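Pertussis toxin-like subunit ArtA (Escherichia coli, PDB 4Z9D) binds NAD and probably acts as the ADP-ribosyltransferase subunit of a pertussis-like AB5 toxin that inhibits trimeric G proteins. Local coordinates at residues 32-35 with 39-42; 77-82 with 145-150; 87-92 with 166-171. The protein carries 2 engineered substitutions. All coordinates share one frame; numbering follows the deposited sequence.

Contact 1: residues 32-35 with 39-42; sequences LQQH and DSCA. With NAD (nicotinamide-adenine-dinucleotide), chain F.
Asp39 meets Gln34 where the chain leaves helix 32-37. Its backbone N gives a weak, bent hydrogen bond to Gln34 O (3.0 Å), reaching back five residues as the chain turns off the helix. Beside this bond the two side chains cross at about a right angle, Gln34 CG lying 3.8 Å from Asp39 CB. The amide of Gln34 extends past this point, and its OE1 is held by Asn29.

Ser40 directs its side chain back at the helix. With OG set between the backbone N and carbonyl carbon (chi1 58°), the hydroxyl comes to 3.3 Å from His35 CA and lies near the plane of the imidazole, at its edge. The neighbouring His35 N is close but badly aligned, so this is packing rather than a bond.

Cys41 meets the same ring obliquely: SG is 3.5 Å from His35 ND1 and 4.2 Å from the ring centroid, 51° off the normal. ND1 is hydrogen-bonded to Ser48 OG and the ring meets Phe50 edge-to-face, which together probably limit its rotation. His35 NE2 lies 3.5 Å from O2D of the NAD ribose on the nicotinamide side.

Ala42 is clear of segment 32-35 and meets the dinucleotide instead. Its backbone N donates to the phosphate oxygen O2A of NAD (2.9 Å, 136°), while its CB rests against the same oxygen. Helix end and following loop thus form one wall of the NAD pocket, in keeping with the ADP-ribosyltransferase fold of the pertussis toxin S1 family.

Contact 2: residues 77-82 with 145-150; sequences LYRYRI and VSDGPG
Arg79 and Asp147 are joined by a salt bridge made of two hydrogen bonds. The guanidinium grips the carboxylate end-on: NH1 of Arg79 donates to OD2 of Asp147 at 3.0 Å, and NH2 of Arg79 donates to OD1 of Asp147, also at 3.0 Å. Both bonds are close to straight, 177° for the NH1 one, and both acceptors lie in the guanidinium plane. OD2 is met on its syn side; because the carboxylate is tilted by 37° against the guanidinium, the approach is well out of the carboxylate plane, and OD1 is met from above. A bend at chi3 (67°) of an otherwise extended arginine brings this edge round to the aspartate. OD2 has a second partner in Tyr61 OH, from helix 57-68.

The ion pair is the whole of the contact between the two segments. The Arg79 side chain also packs against Leu57, Thr60 and Tyr61 of that helix, and against Val134.

The backbones make no direct bond, the nearest CA atoms, of Arg79 and Asp147, being 8.7 Å apart. Strand 130-139 lies between them, and the salt bridge spans it on the side covered by helix 57-68. This is an ion pair between strands that are not neighbours in the four-stranded antiparallel sheet of the pertussis toxin S1-like domain.

Contact 3: residues 87-92 with 166-171; sequences IFYPIQ and GVIPQL
Tyr89 and Ile168 mark the closest approach of the two backbones, with their CA atoms 6.8 Å apart. Segment 87-92 contains the short edge strand 88-90, whereas 166-171 is an irregular part of the C-terminal chain, and no direct hydrogen bond joins them. A water fills in for one: it donates to Pro90 O (2.6 Å) and to Gly166 O (2.8 Å), giving both carbonyls a shared partner.

Among the side chains, the Tyr89 ring carries nearly everything. CG lies anti to the carbonyl carbon (chi1 -65°), which sends the ring out from the strand and into the curve of 166-169. Over one face sits CG1 of Ile168, 4.1 Å from the ring centroid and 28° off its normal, in a CH-pi contact centred toward the CB end of the ring. Gly166 O approaches the edge in the ring plane, 3.6 Å from Tyr89 CD2, and Val167 O lies obliquely near CE2. Farther out, Pro169 CD packs obliquely against the phenol end, 3.3 Å from Tyr89 OH.

Ile168 also leans on Val120 and Leu32, while its backbone N is bonded to Ser94 OG of helix 92-100. The contact is structural packing, with an aromatic side chain of an edge strand received by the late C-terminal loop alongside the three-stranded antiparallel sheet 50-54, 118-122 and 88-90.

Overall arrangement
From the N terminus, contact 1 comes first and closes within a few residues, a local turn completed before the other two begin. Contact 2 opens next on strand 77-83 and contact 3 on the following strand 88-90; 145-150 then completes contact 2 and 166-171 completes contact 3, so these two long loops cross rather than nest. Contact 2 links two non-adjacent strands of the four-stranded sheet, and contact 3 brings the C-terminal chain onto the three-stranded one. The sheets meet where Ile82 packs on Phe88, while Leu32 touches Ile168 and Leu171, joining contacts 1 and 3. Contacts 1 and 2 lie on opposite sides of the chain's centre, their centres about 24 Å apart.

Contact 1: residues 32-35 with 39-42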
loop_
_atom_site.group_PDB
_atom_site.type_symbol
_atom_site.label_atom_id
_atom_site.label_comp_id
_atom_site.label_asym_id
_atom_site.label_seq_id
_atom_site.Cartn_x
_atom_site.Cartn_y
_atom_site.Cartn_z
ATOM N N LEU A 32 7.302 -10.170 -6.916
ATOM C CA LEU A 32 7.414 -8.903 -6.192
ATOM C C LEU A 32 7.918 -7.766 -7.081
ATOM O O LEU A 32 7.434 -6.646 -6.984
ATOM C CB LEU A 32 8.334 -9.060 -4.965
ATOM C CG LEU A 32 8.453 -7.869 -4.001
ATOM C CD1 LEU A 32 7.116 -7.543 -3.360
ATOM C CD2 LEU A 32 9.491 -8.139 -2.923
ATOM N N GLN A 33 8.884 -8.040 -7.952
ATOM C CA GLN A 33 9.406 -6.975 -8.808
ATOM C C GLN A 33 8.327 -6.426 -9.740
ATOM O O GLN A 33 8.260 -5.227 -9.985
ATOM C CB GLN A 33 10.612 -7.451 -9.607
ATOM C CG GLN A 33 11.411 -6.275 -10.156
ATOM C CD GLN A 33 12.855 -6.623 -10.443
ATOM O OE1 GLN A 33 13.597 -5.835 -11.042
ATOM N NE2 GLN A 33 13.262 -7.811 -10.026
ATOM N N GLN A 34 7.511 -7.329 -10.275
ATOM C CA GLN A 34 6.347 -6.982 -11.079
ATOM C C GLN A 34 5.407 -6.058 -10.315
ATOM O O GLN A 34 4.946 -5.038 -10.826
ATOM C CB GLN A 34 5.606 -8.264 -11.466
ATOM C CG GLN A 34 5.051 -8.318 -12.852
ATOM C CD GLN A 34 4.836 -9.752 -13.282
ATOM O OE1 GLN A 34 3.788 -10.332 -13.021
ATOM N NE2 GLN A 34 5.843 -10.340 -13.925
ATOM N N HIS A 35 5.106 -6.426 -9.078
ATOM C CA HIS A 35 4.235 -5.599 -8.260
ATOM C C HIS A 35 4.826 -4.203 -8.023
ATOM O O HIS A 35 4.147 -3.187 -8.193
ATOM C CB HIS A 35 3.962 -6.280 -6.927
ATOM C CG HIS A 35 3.252 -5.399 -5.956
ATOM N ND1 HIS A 35 1.889 -5.181 -6.003
ATOM C CD2 HIS A 35 3.721 -4.640 -4.936
ATOM C CE1 HIS A 35 1.549 -4.335 -5.044
ATOM N NE2 HIS A 35 2.638 -4.004 -4.375
ATOM N N ASP A 39 3.411 -3.298 -12.720
ATOM C CA ASP A 39 3.047 -4.140 -13.858
ATOM C C ASP A 39 1.937 -5.155 -13.581
ATOM O O ASP A 39 1.277 -5.622 -14.509
ATOM C CB ASP A 39 4.283 -4.873 -14.379
ATOM C CG ASP A 39 5.263 -3.939 -15.077
ATOM O OD1 ASP A 39 4.881 -2.784 -15.373
ATOM O OD2 ASP A 39 6.416 -4.363 -15.325
ATOM N N SER A 40 1.722 -5.501 -12.317
ATOM C CA SER A 40 0.719 -6.504 -11.999
ATOM C C SER A 40 -0.462 -5.871 -11.278
ATOM O O SER A 40 -1.361 -6.568 -10.804
ATOM C CB SER A 40 1.321 -7.623 -11.145
ATOM O OG SER A 40 1.877 -7.100 -9.951
ATOM N N CYS A 41 -0.466 -4.542 -11.218
ATOM C CA CYS A 41 -1.523 -3.817 -10.525
ATOM C C CYS A 41 -2.546 -3.305 -11.530
ATOM O O CYS A 41 -2.598 -3.789 -12.667
ATOM C CB CYS A 41 -0.940 -2.672 -9.701
ATOM S SG CYS A 41 0.056 -3.270 -8.308
ATOM N N ALA A 42 -3.343 -2.323 -11.120
ATOM C CA ALA A 42 -4.503 -1.904 -11.906
ATOM C C ALA A 42 -4.155 -1.492 -13.339
ATOM O O ALA A 42 -4.926 -1.737 -14.262
ATOM C CB ALA A 42 -5.218 -0.767 -11.201
HETATM P PA NAD F . -3.862 -0.970 -7.071
HETATM O O1A NAD F . -3.812 -1.782 -5.827
HETATM O O2A NAD F . -4.109 -1.640 -8.374
HETATM O O5B NAD F . -4.965 0.204 -6.823
HETATM C C5B NAD F . -5.378 1.150 -7.823
HETATM C C4B NAD F . -6.921 1.168 -7.835
HETATM O O4B NAD F . -7.440 -0.104 -8.328
HETATM C C3B NAD F . -7.433 1.243 -6.428
HETATM O O3B NAD F . -7.347 2.633 -5.988
HETATM C C2B NAD F . -8.858 0.836 -6.668
HETATM O O2B NAD F . -9.467 1.832 -7.473
HETATM C C1B NAD F . -8.645 -0.396 -7.561
HETATM N N9A NAD F . -8.333 -1.718 -6.911
HETATM C C8A NAD F . -7.258 -2.200 -6.290
HETATM N N7A NAD F . -7.515 -3.464 -5.944
HETATM C C5A NAD F . -8.744 -3.777 -6.368
HETATM C C6A NAD F . -9.476 -4.902 -6.283
HETATM N N6A NAD F . -8.912 -5.939 -5.668
HETATM N N1A NAD F . -10.718 -4.990 -6.786
HETATM C C2A NAD F . -11.254 -3.872 -7.424
HETATM N N3A NAD F . -10.475 -2.709 -7.499
HETATM C C4A NAD F . -9.240 -2.690 -6.971
HETATM O O3 NAD F . -2.516 -0.157 -7.216
HETATM P PN NAD F . -1.831 0.671 -5.995
HETATM O O1N NAD F . -2.022 -0.044 -4.702
HETATM O O2N NAD F . -2.192 2.099 -6.126
HETATM O O5D NAD F . -0.309 0.460 -6.407
HETATM C C5D NAD F . 0.191 0.831 -7.698
HETATM C C4D NAD F . 1.687 1.145 -7.598
HETATM O O4D NAD F . 1.791 2.119 -6.502
HETATM C C3D NAD F . 2.504 -0.092 -7.180
HETATM O O3D NAD F . 3.852 0.007 -7.654
HETATM C C2D NAD F . 2.499 0.101 -5.676
HETATM O O2D NAD F . 3.557 -0.655 -5.047
HETATM C C1D NAD F . 2.720 1.602 -5.532
HETATM N N1N NAD F . 2.364 2.033 -4.134
HETATM C C2N NAD F . 1.030 2.385 -3.810
HETATM C C3N NAD F . 0.650 2.749 -2.518
HETATM C C7N NAD F . -0.676 3.111 -2.213
HETATM O O7N NAD F . -0.904 3.716 -1.029
HETATM N N7N NAD F . -1.628 2.887 -3.123
HETATM C C4N NAD F . 1.624 2.759 -1.522
HETATM C C5N NAD F . 2.943 2.421 -1.823
HETATM C C6N NAD F . 3.324 2.049 -3.108
#

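Contact 2: residues 77-82 with 145-150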
loop_
_atom_site.group_PDB
_atom_site.type_symbol
_atom_site.label_atom_id
_atom_site.label_comp_id
_atom_site.label_asym_id
_atom_site.label_seq_id
_atom_site.Cartn_x
_atom_site.Cartn_y
_atom_site.Cartn_z
ATOM N N LEU A 77 -10.052 10.240 -3.888
ATOM C CA LEU A 77 -9.055 9.389 -3.276
ATOM C C LEU A 77 -9.167 9.555 -1.776
ATOM O O LEU A 77 -9.508 10.629 -1.281
ATOM C CB LEU A 77 -7.649 9.747 -3.745
ATOM C CG LEU A 77 -7.336 9.473 -5.203
ATOM C CD1 LEU A 77 -5.952 10.011 -5.536
ATOM C CD2 LEU A 77 -7.412 7.980 -5.435
ATOM N N TYR A 78 -8.891 8.476 -1.059
ATOM C CA TYR A 78 -8.912 8.473 0.392
ATOM C C TYR A 78 -7.567 7.969 0.888
ATOM O O TYR A 78 -6.944 7.121 0.249
ATOM C CB TYR A 78 -10.037 7.577 0.927
ATOM C CG TYR A 78 -11.424 7.961 0.448
ATOM C CD1 TYR A 78 -12.278 8.692 1.253
ATOM C CD2 TYR A 78 -11.881 7.563 -0.805
ATOM C CE1 TYR A 78 -13.546 9.024 0.831
ATOM C CE2 TYR A 78 -13.152 7.897 -1.242
ATOM C CZ TYR A 78 -13.979 8.631 -0.418
ATOM O OH TYR A 78 -15.248 8.972 -0.840
ATOM N N ARG A 79 -7.110 8.498 2.016
ATOM C CA ARG A 79 -5.965 7.925 2.705
ATOM C C ARG A 79 -6.483 7.109 3.877
ATOM O O ARG A 79 -7.129 7.656 4.765
ATOM C CB ARG A 79 -5.008 9.019 3.199
ATOM C CG ARG A 79 -3.728 8.485 3.830
ATOM C CD ARG A 79 -2.864 9.585 4.396
ATOM N NE ARG A 79 -3.487 10.252 5.540
ATOM C CZ ARG A 79 -3.897 11.516 5.553
ATOM N NH1 ARG A 79 -3.738 12.282 4.489
ATOM N NH2 ARG A 79 -4.445 12.020 6.648
ATOM N N TYR A 80 -6.223 5.809 3.866
ATOM C CA TYR A 80 -6.612 4.942 4.971
ATOM C C TYR A 80 -5.443 4.713 5.913
ATOM O O TYR A 80 -4.313 4.498 5.466
ATOM C CB TYR A 80 -7.126 3.598 4.437
ATOM C CG TYR A 80 -8.449 3.692 3.737
ATOM C CD1 TYR A 80 -9.638 3.529 4.446
ATOM C CD2 TYR A 80 -8.519 3.947 2.374
ATOM C CE1 TYR A 80 -10.857 3.613 3.811
ATOM C CE2 TYR A 80 -9.734 4.054 1.733
ATOM C CZ TYR A 80 -10.900 3.878 2.456
ATOM O OH TYR A 80 -12.117 3.968 1.819
ATOM N N ARG A 81 -5.704 4.769 7.215
ATOM C CA ARG A 81 -4.689 4.392 8.190
ATOM C C ARG A 81 -4.986 2.990 8.664
ATOM O O ARG A 81 -6.121 2.678 9.007
ATOM C CB ARG A 81 -4.653 5.343 9.385
ATOM C CG ARG A 81 -3.381 5.141 10.195
ATOM C CD ARG A 81 -3.421 5.819 11.555
ATOM N NE ARG A 81 -3.846 7.215 11.505
ATOM C CZ ARG A 81 -3.075 8.253 11.819
ATOM N NH1 ARG A 81 -1.811 8.075 12.187
ATOM N NH2 ARG A 81 -3.573 9.482 11.762
ATOM N N ILE A 82 -3.963 2.142 8.687
ATOM C CA ILE A 82 -4.177 0.713 8.893
ATOM C C ILE A 82 -3.236 0.134 9.933
ATOM O O ILE A 82 -2.041 0.391 9.896
ATOM C CB ILE A 82 -3.974 -0.069 7.569
ATOM C CG1 ILE A 82 -4.779 0.550 6.419
ATOM C CG2 ILE A 82 -4.300 -1.571 7.736
ATOM C CD1 ILE A 82 -4.328 0.066 5.040
ATOM N N VAL A 145 -2.453 18.916 -2.660
ATOM C CA VAL A 145 -3.282 17.865 -2.072
ATOM C C VAL A 145 -3.431 18.136 -0.579
ATOM O O VAL A 145 -2.437 18.302 0.121
ATOM C CB VAL A 145 -2.667 16.462 -2.280
ATOM C CG1 VAL A 145 -3.610 15.387 -1.756
ATOM C CG2 VAL A 145 -2.348 16.222 -3.755
ATOM N N SER A 146 -4.668 18.182 -0.092
ATOM C CA SER A 146 -4.920 18.392 1.337
ATOM C C SER A 146 -5.915 17.376 1.901
ATOM O O SER A 146 -6.517 16.610 1.157
ATOM C CB SER A 146 -5.469 19.802 1.588
ATOM O OG SER A 146 -4.497 20.801 1.317
ATOM N N ASP A 147 -6.069 17.378 3.220
ATOM C CA ASP A 147 -7.033 16.505 3.901
ATOM C C ASP A 147 -8.428 17.104 3.889
ATOM O O ASP A 147 -8.617 18.245 4.320
ATOM C CB ASP A 147 -6.614 16.245 5.349
ATOM C CG ASP A 147 -5.389 15.367 5.463
ATOM O OD1 ASP A 147 -5.105 14.921 6.597
ATOM O OD2 ASP A 147 -4.720 15.109 4.436
ATOM N N GLY A 148 -9.395 16.337 3.386
ATOM C CA GLY A 148 -10.803 16.678 3.517
ATOM C C GLY A 148 -11.390 16.010 4.749
ATOM O O GLY A 148 -10.679 15.773 5.726
ATOM N N PRO A 149 -12.694 15.704 4.711
ATOM C CA PRO A 149 -13.386 15.114 5.862
ATOM C C PRO A 149 -12.793 13.767 6.265
ATOM O O PRO A 149 -12.470 12.950 5.398
ATOM C CB PRO A 149 -14.820 14.923 5.358
ATOM C CG PRO A 149 -14.943 15.826 4.172
ATOM C CD PRO A 149 -13.582 15.871 3.551
ATOM N N GLY A 150 -12.688 13.532 7.566
ATOM C CA GLY A 150 -12.184 12.264 8.050
ATOM C C GLY A 150 -13.343 11.429 8.544
ATOM O O GLY A 150 -14.379 11.964 8.947
#

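Contact 3: residues 87-92 with 166-171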
loop_
_atom_site.group_PDB
_atom_site.type_symbol
_atom_site.label_atom_id
_atom_site.label_comp_id
_atom_site.label_asym_id
_atom_site.label_seq_id
_atom_site.Cartn_x
_atom_site.Cartn_y
_atom_site.Cartn_z
ATOM N N ILE A 87 0.437 -10.181 8.404
ATOM C CA ILE A 87 0.012 -10.205 7.009
ATOM C C ILE A 87 0.862 -9.238 6.170
ATOM O O ILE A 87 0.961 -9.369 4.947
ATOM C CB ILE A 87 -1.496 -9.787 6.913
ATOM C CG1 ILE A 87 -2.379 -10.715 7.754
ATOM C CG2 ILE A 87 -1.995 -9.700 5.464
ATOM C CD1 ILE A 87 -3.836 -10.270 7.826
ATOM N N PHE A 88 1.515 -8.309 6.862
ATOM C CA PHE A 88 2.274 -7.219 6.252
ATOM C C PHE A 88 3.760 -7.521 6.289
ATOM O O PHE A 88 4.277 -8.005 7.296
ATOM C CB PHE A 88 2.000 -5.893 6.976
ATOM C CG PHE A 88 0.571 -5.413 6.874
ATOM C CD1 PHE A 88 -0.456 -6.099 7.517
ATOM C CD2 PHE A 88 0.261 -4.260 6.158
ATOM C CE1 PHE A 88 -1.766 -5.655 7.455
ATOM C CE2 PHE A 88 -1.051 -3.804 6.084
ATOM C CZ PHE A 88 -2.068 -4.504 6.736
ATOM N N TYR A 89 4.445 -7.230 5.193
ATOM C CA TYR A 89 5.895 -7.451 5.072
ATOM C C TYR A 89 6.589 -6.202 4.559
ATOM O O TYR A 89 6.191 -5.672 3.532
ATOM C CB TYR A 89 6.205 -8.594 4.096
ATOM C CG TYR A 89 5.738 -9.967 4.513
ATOM C CD1 TYR A 89 4.410 -10.354 4.360
ATOM C CD2 TYR A 89 6.644 -10.903 4.998
ATOM C CE1 TYR A 89 3.992 -11.629 4.730
ATOM C CE2 TYR A 89 6.233 -12.181 5.363
ATOM C CZ TYR A 89 4.916 -12.531 5.224
ATOM O OH TYR A 89 4.519 -13.797 5.584
ATOM N N PRO A 90 7.611 -5.715 5.272
ATOM C CA PRO A 90 8.496 -4.726 4.648
ATOM C C PRO A 90 9.193 -5.380 3.456
ATOM O O PRO A 90 9.496 -6.573 3.527
ATOM C CB PRO A 90 9.497 -4.381 5.760
ATOM C CG PRO A 90 8.870 -4.887 7.028
ATOM C CD PRO A 90 8.058 -6.083 6.620
ATOM N N ILE A 91 9.462 -4.644 2.382
ATOM C CA ILE A 91 9.938 -5.319 1.177
ATOM C C ILE A 91 11.430 -5.674 1.199
ATOM O O ILE A 91 11.867 -6.557 0.473
ATOM C CB ILE A 91 9.655 -4.480 -0.096
ATOM C CG1 ILE A 91 10.376 -3.138 -0.062
ATOM C CG2 ILE A 91 8.151 -4.276 -0.286
ATOM C CD1 ILE A 91 10.180 -2.343 -1.331
ATOM N N GLN A 92 12.208 -5.021 2.051
ATOM C CA GLN A 92 13.662 -5.148 1.980
ATOM C C GLN A 92 14.220 -6.583 2.153
ATOM O O GLN A 92 15.100 -6.981 1.393
ATOM C CB GLN A 92 14.298 -4.208 3.013
ATOM C CG GLN A 92 15.804 -4.151 2.981
ATOM C CD GLN A 92 16.348 -3.132 3.976
ATOM O OE1 GLN A 92 16.460 -1.946 3.664
ATOM N NE2 GLN A 92 16.688 -3.593 5.180
ATOM N N GLY A 166 10.212 -11.093 8.171
ATOM C CA GLY A 166 10.962 -11.991 7.315
ATOM C C GLY A 166 10.740 -11.858 5.821
ATOM O O GLY A 166 10.253 -10.838 5.322
ATOM N N VAL A 167 11.129 -12.901 5.101
ATOM C CA VAL A 167 10.941 -12.964 3.656
ATOM C C VAL A 167 9.517 -13.378 3.317
ATOM O O VAL A 167 8.932 -14.217 3.992
ATOM C CB VAL A 167 11.947 -13.947 3.017
ATOM C CG1 VAL A 167 11.727 -14.076 1.483
ATOM C CG2 VAL A 167 13.376 -13.503 3.338
ATOM N N ILE A 168 8.944 -12.763 2.292
ATOM C CA ILE A 168 7.635 -13.192 1.797
ATOM C C ILE A 168 7.687 -14.629 1.263
ATOM O O ILE A 168 8.505 -14.946 0.402
ATOM C CB ILE A 168 7.143 -12.270 0.688
ATOM C CG1 ILE A 168 7.010 -10.830 1.194
ATOM C CG2 ILE A 168 5.846 -12.793 0.089
ATOM C CD1 ILE A 168 6.876 -9.828 0.049
ATOM N N PRO A 169 6.820 -15.511 1.788
ATOM C CA PRO A 169 6.824 -16.905 1.340
ATOM C C PRO A 169 6.275 -17.056 -0.071
ATOM O O PRO A 169 5.544 -16.183 -0.548
ATOM C CB PRO A 169 5.928 -17.623 2.360
ATOM C CG PRO A 169 5.230 -16.572 3.111
ATOM C CD PRO A 169 5.989 -15.299 2.984
ATOM N N GLN A 170 6.654 -18.145 -0.724
ATOM C CA GLN A 170 6.124 -18.503 -2.035
ATOM C C GLN A 170 6.351 -17.414 -3.088
ATOM O O GLN A 170 5.516 -17.216 -3.978
ATOM C CB GLN A 170 4.620 -18.833 -1.930
ATOM C CG GLN A 170 4.300 -20.048 -1.039
ATOM C CD GLN A 170 3.749 -19.684 0.335
ATOM O OE1 GLN A 170 3.048 -18.679 0.490
ATOM N NE2 GLN A 170 4.060 -20.508 1.343
ATOM N N LEU A 171 7.478 -16.711 -2.999
ATOM C CA LEU A 171 7.814 -15.709 -4.013
ATOM C C LEU A 171 8.045 -16.353 -5.385
ATOM O O LEU A 171 8.562 -17.468 -5.477
ATOM C CB LEU A 171 9.052 -14.901 -3.610
ATOM C CG LEU A 171 8.895 -13.824 -2.530
ATOM C CD1 LEU A 171 10.255 -13.316 -2.086
ATOM C CD2 LEU A 171 8.064 -12.662 -3.065
HETATM O O HOH W 1 10.122 -9.105 3.079
#